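Local atomic coordinates of NreA (Staphylococcus aureus subsp. aureus, PDB entry 6K2H), a protein that probably senses nitrate through its GAF domain and passes the signal to a partner regulatory system, the deposited form being altered in the nitrate-binding site. Residues I42-V47 / I58-G63; M77-V82 / T103-V108. The protein carries 1 engineered substitution. All blocks are in the same frame, centred on the assembly; numbering follows the deposited sequence.

Contact 1. Residues I42-V47 / I58-G63; sequences IKWHYV and IILRKG. With EDO (1,2-ethanediol), chain B.
Ile42 and Leu60 form a single antiparallel, hydrogen-bonded bridge, their CA atoms 4.9 Å apart, through which a loop with no regular structure of its own grips the start of an edge strand. Both backbone bonds of the pair are made: Ile42 N gives a nearly straight bond to Leu60 O at 2.7 Å, and Leu60 N answers to Ile42 O at 2.9 Å, in the carbonyl plane. One residue further on, the strand is held by other means. The Lys43 chain bends at its third and fourth torsions (chi3 72°), running alongside Ile59 and bringing NZ to Ile58 O at 2.9 Å, above the plane of that carbonyl; the ammonium also bonds to Lys56 O. Ile58 O receives a second donor, a water that bridges it to Trp44 N, and the loop is thus tied to the strand where direct backbone pairing has ended. The Trp44 indole meets the loop along its pyrrole side. Ile58 CG2 lies at the ring edge, 4.0 Å from Trp44 CD1, while Leu60 CD1 approaches obliquely, 3.8 Å from Trp44 NE1. That NE1 donates to O1 of a 1,2-ethanediol at 3.0 Å, and the diol, probably taken up from the crystallisation liquor, rests against Leu60 CD1 and is also bonded by Ile96 N and Ala67 N. The diol may mark a pocket of the kind in which GAF domains bind small ligands. Around this site, helix 65-73 packs through Ala67 on Ile42, Trp44 and Leu60, helix 96-99 meets Trp44 and Ile58 through Ile96, and strand 27-33 pairs with the other side of strand 42-48.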
ATOM      1  N   ILE A  42     -10.534   1.858   6.682  1.00 22.91           N
ATOM      2  CA  ILE A  42      -9.823   1.653   5.388  1.00 23.58           C
ATOM      3  C   ILE A  42      -9.420   0.171   5.292  1.00 23.61           C
ATOM      4  O   ILE A  42      -9.031  -0.450   6.294  1.00 25.64           O
ATOM      5  CB  ILE A  42      -8.602   2.557   5.364  1.00 26.27           C
ATOM      6  CG1 ILE A  42      -9.078   4.015   5.298  1.00 26.58           C
ATOM      7  CG2 ILE A  42      -7.682   2.207   4.216  1.00 26.50           C
ATOM      8  CD1 ILE A  42      -8.066   5.005   5.806  1.00 28.69           C
ATOM      9  N   LYS A  43      -9.518  -0.372   4.084  1.00 21.70           N
ATOM     10  CA  LYS A  43      -9.105  -1.737   3.820  1.00 25.66           C
ATOM     11  C   LYS A  43      -8.276  -1.851   2.604  1.00 20.72           C
ATOM     12  O   LYS A  43      -8.370  -1.017   1.725  1.00 21.53           O
ATOM     13  CB  LYS A  43     -10.323  -2.644   3.712  1.00 28.27           C
ATOM     14  CG  LYS A  43     -11.028  -2.701   5.081  1.00 35.05           C
ATOM     15  CD  LYS A  43     -12.017  -3.850   5.207  1.00 38.80           C
ATOM     16  CE  LYS A  43     -11.356  -5.190   5.325  1.00 42.79           C
ATOM     17  NZ  LYS A  43     -11.162  -5.677   6.716  1.00 46.79           N
ATOM     18  N   TRP A  44      -7.456  -2.904   2.580  1.00 21.61           N
ATOM     19  CA  TRP A  44      -6.753  -3.277   1.373  1.00 19.66           C
ATOM     20  C   TRP A  44      -7.756  -4.040   0.495  1.00 21.54           C
ATOM     21  O   TRP A  44      -8.130  -5.185   0.836  1.00 23.44           O
ATOM     22  CB  TRP A  44      -5.531  -4.094   1.663  1.00 19.56           C
ATOM     23  CG  TRP A  44      -4.510  -3.401   2.532  1.00 18.63           C
ATOM     24  CD1 TRP A  44      -4.311  -3.589   3.855  1.00 19.71           C
ATOM     25  CD2 TRP A  44      -3.624  -2.370   2.116  1.00 18.09           C
ATOM     26  NE1 TRP A  44      -3.258  -2.737   4.288  1.00 21.31           N
ATOM     27  CE2 TRP A  44      -2.878  -1.952   3.241  1.00 19.91           C
ATOM     28  CE3 TRP A  44      -3.424  -1.713   0.887  1.00 16.99           C
ATOM     29  CZ2 TRP A  44      -1.884  -0.964   3.151  1.00 20.03           C
ATOM     30  CZ3 TRP A  44      -2.492  -0.736   0.801  1.00 18.16           C
ATOM     31  CH2 TRP A  44      -1.713  -0.356   1.913  1.00 18.27           C
ATOM     32  N   HIS A  45      -8.201  -3.372  -0.548  1.00 19.81           N
ATOM     33  CA  HIS A  45      -9.294  -3.828  -1.426  0.51 21.36           C
ATOM     34  C   HIS A  45      -8.734  -4.746  -2.524  1.00 25.23           C
ATOM     35  O   HIS A  45      -9.399  -5.711  -2.904  1.00 26.11           O
ATOM     36  CB  HIS A  45     -10.061  -2.665  -2.102  0.51 22.44           C
ATOM     37  CG  HIS A  45     -11.105  -1.996  -1.233  0.51 22.44           C
ATOM     38  ND1 HIS A  45     -10.795  -1.318  -0.079  0.51 23.74           N
ATOM     39  CD2 HIS A  45     -12.454  -1.913  -1.357  0.51 25.36           C
ATOM     40  CE1 HIS A  45     -11.901  -0.881   0.499  0.51 20.19           C
ATOM     41  NE2 HIS A  45     -12.921  -1.194  -0.279  0.51 26.31           N
ATOM     42  N   TYR A  46      -7.591  -4.371  -3.055  1.00 20.78           N
ATOM     43  CA  TYR A  46      -6.893  -5.139  -4.132  1.00 21.78           C
ATOM     44  C   TYR A  46      -5.485  -5.436  -3.764  1.00 23.31           C
ATOM     45  O   TYR A  46      -4.816  -4.602  -3.166  1.00 19.06           O
ATOM     46  CB  TYR A  46      -6.912  -4.397  -5.480  1.00 22.74           C
ATOM     47  CG  TYR A  46      -8.278  -4.057  -5.965  1.00 24.08           C
ATOM     48  CD1 TYR A  46      -9.021  -4.978  -6.648  1.00 30.80           C
ATOM     49  CD2 TYR A  46      -8.847  -2.811  -5.680  1.00 28.85           C
ATOM     50  CE1 TYR A  46     -10.308  -4.674  -7.079  1.00 35.29           C
ATOM     51  CE2 TYR A  46     -10.133  -2.495  -6.095  1.00 34.51           C
ATOM     52  CZ  TYR A  46     -10.870  -3.446  -6.750  1.00 33.86           C
ATOM     53  OH  TYR A  46     -12.116  -3.085  -7.176  1.00 40.17           O
ATOM     54  N   VAL A  47      -5.006  -6.643  -4.078  1.00 21.14           N
ATOM     55  CA  VAL A  47      -3.603  -6.994  -3.847  1.00 21.48           C
ATOM     56  C   VAL A  47      -3.061  -7.717  -5.090  1.00 25.04           C
ATOM     57  O   VAL A  47      -3.878  -8.306  -5.878  1.00 23.36           O
ATOM     58  CB  VAL A  47      -3.341  -7.893  -2.612  1.00 20.25           C
ATOM     59  CG1 VAL A  47      -3.676  -7.231  -1.310  1.00 20.00           C
ATOM     60  CG2 VAL A  47      -4.026  -9.227  -2.752  1.00 22.07           C
ATOM     61  N   ILE A  58      -7.429  -7.186   7.735  1.00 27.12           N
ATOM     62  CA  ILE A  58      -6.844  -5.951   8.247  1.00 25.12           C
ATOM     63  C   ILE A  58      -7.862  -4.817   8.196  1.00 27.05           C
ATOM     64  O   ILE A  58      -8.491  -4.544   7.115  1.00 26.07           O
ATOM     65  CB  ILE A  58      -5.602  -5.593   7.399  1.00 25.28           C
ATOM     66  CG1 ILE A  58      -4.520  -6.688   7.620  1.00 26.79           C
ATOM     67  CG2 ILE A  58      -5.074  -4.186   7.720  1.00 25.37           C
ATOM     68  CD1 ILE A  58      -3.351  -6.625   6.641  1.00 27.24           C
ATOM     69  N   ILE A  59      -8.023  -4.133   9.336  1.00 27.29           N
ATOM     70  CA  ILE A  59      -8.949  -3.012   9.415  1.00 29.06           C
ATOM     71  C   ILE A  59      -8.194  -1.809   9.864  1.00 33.70           C
ATOM     72  O   ILE A  59      -7.710  -1.751  10.998  1.00 34.07           O
ATOM     73  CB  ILE A  59     -10.108  -3.315  10.414  1.00 37.79           C
ATOM     74  CG1 ILE A  59     -10.894  -4.542   9.974  1.00 39.92           C
ATOM     75  CG2 ILE A  59     -11.095  -2.139  10.494  1.00 37.57           C
ATOM     76  CD1 ILE A  59     -11.739  -5.151  11.076  1.00 46.07           C
ATOM     77  N   LEU A  60      -8.088  -0.792   9.013  1.00 31.55           N
ATOM     78  CA  LEU A  60      -7.308   0.398   9.391  1.00 33.01           C
ATOM     79  C   LEU A  60      -8.115   1.654   9.573  1.00 36.13           C
ATOM     80  O   LEU A  60      -9.146   1.789   9.006  1.00 30.17           O
ATOM     81  CB  LEU A  60      -6.258   0.697   8.356  1.00 31.49           C
ATOM     82  CG  LEU A  60      -5.262  -0.429   8.065  1.00 35.51           C
ATOM     83  CD1 LEU A  60      -4.622  -0.150   6.715  1.00 34.89           C
ATOM     84  CD2 LEU A  60      -4.305  -0.542   9.240  1.00 34.83           C
ATOM     85  N   ARG A  61      -7.578   2.624  10.316  1.00 43.99           N
ATOM     86  CA  ARG A  61      -8.270   3.923  10.498  1.00 42.94           C
ATOM     87  C   ARG A  61      -7.399   5.028   9.974  1.00 45.79           C
ATOM     88  O   ARG A  61      -6.167   4.892   9.893  1.00 41.07           O
ATOM     89  CB  ARG A  61      -8.590   4.178  11.973  1.00 52.67           C
ATOM     90  CG  ARG A  61     -10.041   3.931  12.386  1.00 58.60           C
ATOM     91  CD  ARG A  61     -10.488   2.526  12.072  1.00 61.37           C
ATOM     92  NE  ARG A  61     -11.749   2.134  12.705  1.00 61.05           N
ATOM     93  CZ  ARG A  61     -12.968   2.552  12.350  1.00 62.57           C
ATOM     94  NH1 ARG A  61     -14.022   2.075  13.006  1.00 67.40           N
ATOM     95  NH2 ARG A  61     -13.164   3.431  11.360  1.00 55.23           N
ATOM     96  N   LYS A  62      -8.041   6.148   9.635  1.00 44.78           N
ATOM     97  CA  LYS A  62      -7.338   7.382   9.286  1.00 46.38           C
ATOM     98  C   LYS A  62      -6.217   7.557  10.306  1.00 43.02           C
ATOM     99  O   LYS A  62      -6.450   7.372  11.511  1.00 40.04           O
ATOM    100  CB  LYS A  62      -8.301   8.615   9.314  1.00 50.63           C
ATOM    101  CG  LYS A  62      -7.801   9.859   8.541  1.00 51.69           C
ATOM    102  CD  LYS A  62      -8.456   9.978   7.158  1.00 57.52           C
ATOM    103  CE  LYS A  62      -8.131  11.246   6.333  1.00 48.72           C
ATOM    104  NZ  LYS A  62      -9.004  11.380   5.110  1.00 40.55           N
ATOM    105  N   GLY A  63      -5.030   7.873   9.825  1.00 43.22           N
ATOM    106  CA  GLY A  63      -3.818   7.987  10.665  1.00 49.46           C
ATOM    107  C   GLY A  63      -3.090   6.716  11.088  1.00 43.99           C
ATOM    108  O   GLY A  63      -1.981   6.799  11.606  1.00 58.84           O
TER
HETATM  109  C1  EDO B 201      -1.620  -1.860   6.853  1.00 21.81           C
HETATM  110  O1  EDO B 201      -1.378  -3.059   6.579  1.00 33.37           O
HETATM  111  C2  EDO B 201      -0.577  -0.985   6.651  1.00 25.41           C
HETATM  112  O2  EDO B 201      -1.277   0.172   6.563  1.00 37.36           O
HETATM  113  O   HOH W   1      -7.766  -4.966   4.531  1.00 24.38           O

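Contact 2. Residues M77-V82 / T103-V108; sequences MVIANV and TAVLAV
With CG1 of Ile79 beside its backbone N (chi1 -50°) and CG2 of Val105 set between its own backbone N and carbonyl carbon, the two side chains lie side by side, and Val105 CG2 touches Ile79 CB and CD1, each at 3.8 Å. The pair belongs to an antiparallel edge of the GAF-domain sheet, where the short strand 77-79 runs at 174° to strand 104-108. Met77 with Ala107 and Ile79 with Val105 are hydrogen-bonded pairs, each closed by two backbone bonds; Val78 with Leu106 is the non-hydrogen-bonded pair between them. The sheet's two faces differ in their cover. Met77, Ile79, Val105 and Ala107 share one face, on which helix 65-73 packs through Leu66 against Met77 and Ile79. Val78 and Leu106 point to the other, where Val78 CG2 lies 3.8 Å from Leu106 CD1 and the loop residues Leu130 and Ile133 meet Val78. Beyond Ile79 the chain turns away from regular pairing. Asn81 takes the N-cap position, its OD1 bonded to Leu84 N, capping the first turn of helix 82-85. Thr103 and Ala104 form a classic beta bulge opposite Gln124 of strand 115-124. Past the last bridge, Val82 N donates to Thr103 O at 2.9 Å from above the carbonyl plane, while Val82 CG2 rests 3.5 Å from the same oxygen.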
ATOM      1  N   MET A  77       5.058   7.495   1.809  1.00 25.95           N
ATOM      2  CA  MET A  77       5.895   6.922   2.875  1.00 26.27           C
ATOM      3  C   MET A  77       6.815   5.927   2.249  1.00 25.99           C
ATOM      4  O   MET A  77       6.376   5.103   1.435  1.00 24.26           O
ATOM      5  CB  MET A  77       5.008   6.207   3.880  1.00 31.60           C
ATOM      6  CG  MET A  77       4.108   7.084   4.675  1.00 44.12           C
ATOM      7  SD  MET A  77       3.309   6.152   6.009  1.00 51.69           S
ATOM      8  CE  MET A  77       4.749   5.389   6.778  1.00 43.29           C
ATOM      9  N   VAL A  78       8.086   6.006   2.581  1.00 24.59           N
ATOM     10  CA  VAL A  78       9.082   5.142   1.995  1.00 24.83           C
ATOM     11  C   VAL A  78       9.821   4.480   3.111  1.00 25.98           C
ATOM     12  O   VAL A  78      10.325   5.163   4.022  1.00 22.57           O
ATOM     13  CB  VAL A  78      10.058   5.919   1.135  1.00 25.12           C
ATOM     14  CG1 VAL A  78      11.116   5.001   0.595  1.00 25.63           C
ATOM     15  CG2 VAL A  78       9.395   6.611  -0.031  1.00 26.10           C
ATOM     16  N   ILE A  79       9.848   3.162   3.099  1.00 21.24           N
ATOM     17  CA  ILE A  79      10.684   2.410   4.033  1.00 23.14           C
ATOM     18  C   ILE A  79      11.662   1.524   3.274  1.00 22.86           C
ATOM     19  O   ILE A  79      11.279   0.481   2.708  1.00 19.02           O
ATOM     20  CB  ILE A  79       9.824   1.593   5.013  1.00 23.25           C
ATOM     21  CG1 ILE A  79       8.761   2.481   5.630  1.00 26.82           C
ATOM     22  CG2 ILE A  79      10.712   0.861   5.989  1.00 22.74           C
ATOM     23  CD1 ILE A  79       7.805   1.733   6.504  1.00 26.72           C
ATOM     24  N   ALA A  80      12.950   1.886   3.238  1.00 20.94           N
ATOM     25  CA  ALA A  80      13.883   1.220   2.325  1.00 24.10           C
ATOM     26  C   ALA A  80      14.275  -0.162   2.865  1.00 21.41           C
ATOM     27  O   ALA A  80      14.667  -0.993   2.097  1.00 22.79           O
ATOM     28  CB  ALA A  80      15.152   2.059   2.098  1.00 26.60           C
ATOM     29  N   ASN A  81      14.202  -0.306   4.189  1.00 20.81           N
ATOM     30  CA  ASN A  81      14.429  -1.564   4.881  1.00 21.02           C
ATOM     31  C   ASN A  81      13.632  -1.630   6.163  1.00 22.98           C
ATOM     32  O   ASN A  81      13.894  -0.928   7.133  1.00 20.62           O
ATOM     33  CB  ASN A  81      15.926  -1.873   5.195  1.00 21.55           C
ATOM     34  CG  ASN A  81      16.080  -3.278   5.780  1.00 23.96           C
ATOM     35  OD1 ASN A  81      15.923  -3.498   6.968  1.00 24.92           O
ATOM     36  ND2 ASN A  81      16.072  -4.263   4.889  1.00 33.91           N
ATOM     37  N   VAL A  82      12.662  -2.528   6.172  1.00 20.22           N
ATOM     38  CA  VAL A  82      11.730  -2.663   7.263  1.00 19.27           C
ATOM     39  C   VAL A  82      12.387  -3.126   8.575  1.00 18.02           C
ATOM     40  O   VAL A  82      12.051  -2.540   9.649  1.00 21.60           O
ATOM     41  CB  VAL A  82      10.490  -3.553   6.850  1.00 20.99           C
ATOM     42  CG1 VAL A  82       9.571  -3.895   8.064  1.00 22.77           C
ATOM     43  CG2 VAL A  82       9.688  -2.882   5.794  1.00 23.50           C
ATOM     44  N   THR A 103       9.820  -6.484   3.188  1.00 19.75           N
ATOM     45  CA  THR A 103      11.126  -6.011   3.672  1.00 22.09           C
ATOM     46  C   THR A 103      11.443  -4.609   3.234  1.00 20.38           C
ATOM     47  O   THR A 103      12.337  -4.018   3.763  1.00 20.82           O
ATOM     48  CB  THR A 103      12.258  -6.999   3.325  1.00 23.36           C
ATOM     49  OG1 THR A 103      12.308  -7.203   1.908  1.00 22.56           O
ATOM     50  CG2 THR A 103      12.014  -8.342   4.026  1.00 24.35           C
ATOM     51  N   ALA A 104      10.727  -4.079   2.247  1.00 20.45           N
ATOM     52  CA  ALA A 104      10.807  -2.650   1.838  1.00 19.95           C
ATOM     53  C   ALA A 104       9.456  -2.266   1.286  1.00 20.94           C
ATOM     54  O   ALA A 104       8.749  -3.106   0.700  1.00 20.13           O
ATOM     55  CB  ALA A 104      11.865  -2.446   0.782  1.00 19.70           C
ATOM     56  N   VAL A 105       9.080  -1.012   1.438  1.00 18.11           N
ATOM     57  CA  VAL A 105       7.783  -0.535   0.950  1.00 19.00           C
ATOM     58  C   VAL A 105       7.818   0.910   0.463  1.00 21.39           C
ATOM     59  O   VAL A 105       8.616   1.739   0.972  1.00 20.04           O
ATOM     60  CB  VAL A 105       6.602  -0.674   1.974  1.00 22.92           C
ATOM     61  CG1 VAL A 105       6.326  -2.122   2.321  1.00 23.72           C
ATOM     62  CG2 VAL A 105       6.879   0.054   3.234  1.00 29.00           C
ATOM     63  N   LEU A 106       6.979   1.187  -0.518  1.00 19.09           N
ATOM     64  CA  LEU A 106       6.773   2.518  -1.098  1.00 19.83           C
ATOM     65  C   LEU A 106       5.243   2.656  -1.098  1.00 20.75           C
ATOM     66  O   LEU A 106       4.544   1.950  -1.861  1.00 19.77           O
ATOM     67  CB  LEU A 106       7.301   2.590  -2.532  1.00 21.15           C
ATOM     68  CG  LEU A 106       6.835   3.779  -3.394  1.00 22.70           C
ATOM     69  CD1 LEU A 106       7.242   5.072  -2.762  1.00 22.16           C
ATOM     70  CD2 LEU A 106       7.400   3.643  -4.789  1.00 23.44           C
ATOM     71  N   ALA A 107       4.712   3.576  -0.290  1.00 18.84           N
ATOM     72  CA  ALA A 107       3.263   3.794  -0.278  1.00 19.62           C
ATOM     73  C   ALA A 107       2.955   5.214  -0.765  1.00 21.23           C
ATOM     74  O   ALA A 107       3.502   6.178  -0.256  1.00 22.65           O
ATOM     75  CB  ALA A 107       2.730   3.602   1.056  1.00 22.11           C
ATOM     76  N   VAL A 108       2.152   5.278  -1.820  1.00 20.15           N
ATOM     77  CA  VAL A 108       1.864   6.584  -2.452  1.00 21.68           C
ATOM     78  C   VAL A 108       0.397   6.969  -2.445  1.00 19.11           C
ATOM     79  O   VAL A 108      -0.465   6.103  -2.623  1.00 20.29           O
ATOM     80  CB  VAL A 108       2.394   6.596  -3.876  1.00 21.54           C
ATOM     81  CG1 VAL A 108       3.890   6.375  -3.920  1.00 26.90           C
ATOM     82  CG2 VAL A 108       1.676   5.594  -4.783  1.00 23.10           C
TER

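Overall arrangement
Both contacts belong to the borders of one five-stranded antiparallel sheet: strand 42-48 is outermost on one side and strand 77-79 on the other. Their centres stand about 17 Å apart, on opposite sides of the centre of the chain, and their nearest atoms, about 6 Å apart, do not touch. Helix 65-73 packs against side chains of both. Each is partly buried, but they are built differently. Contact 2 joins neighbouring strands by repeated backbone pairing and aliphatic side chains. Contact 1 fastens a loop to an edge strand with one bridge, supplemented by a lysine, a water and an indole N-H that reaches a bound diol from the ring edge.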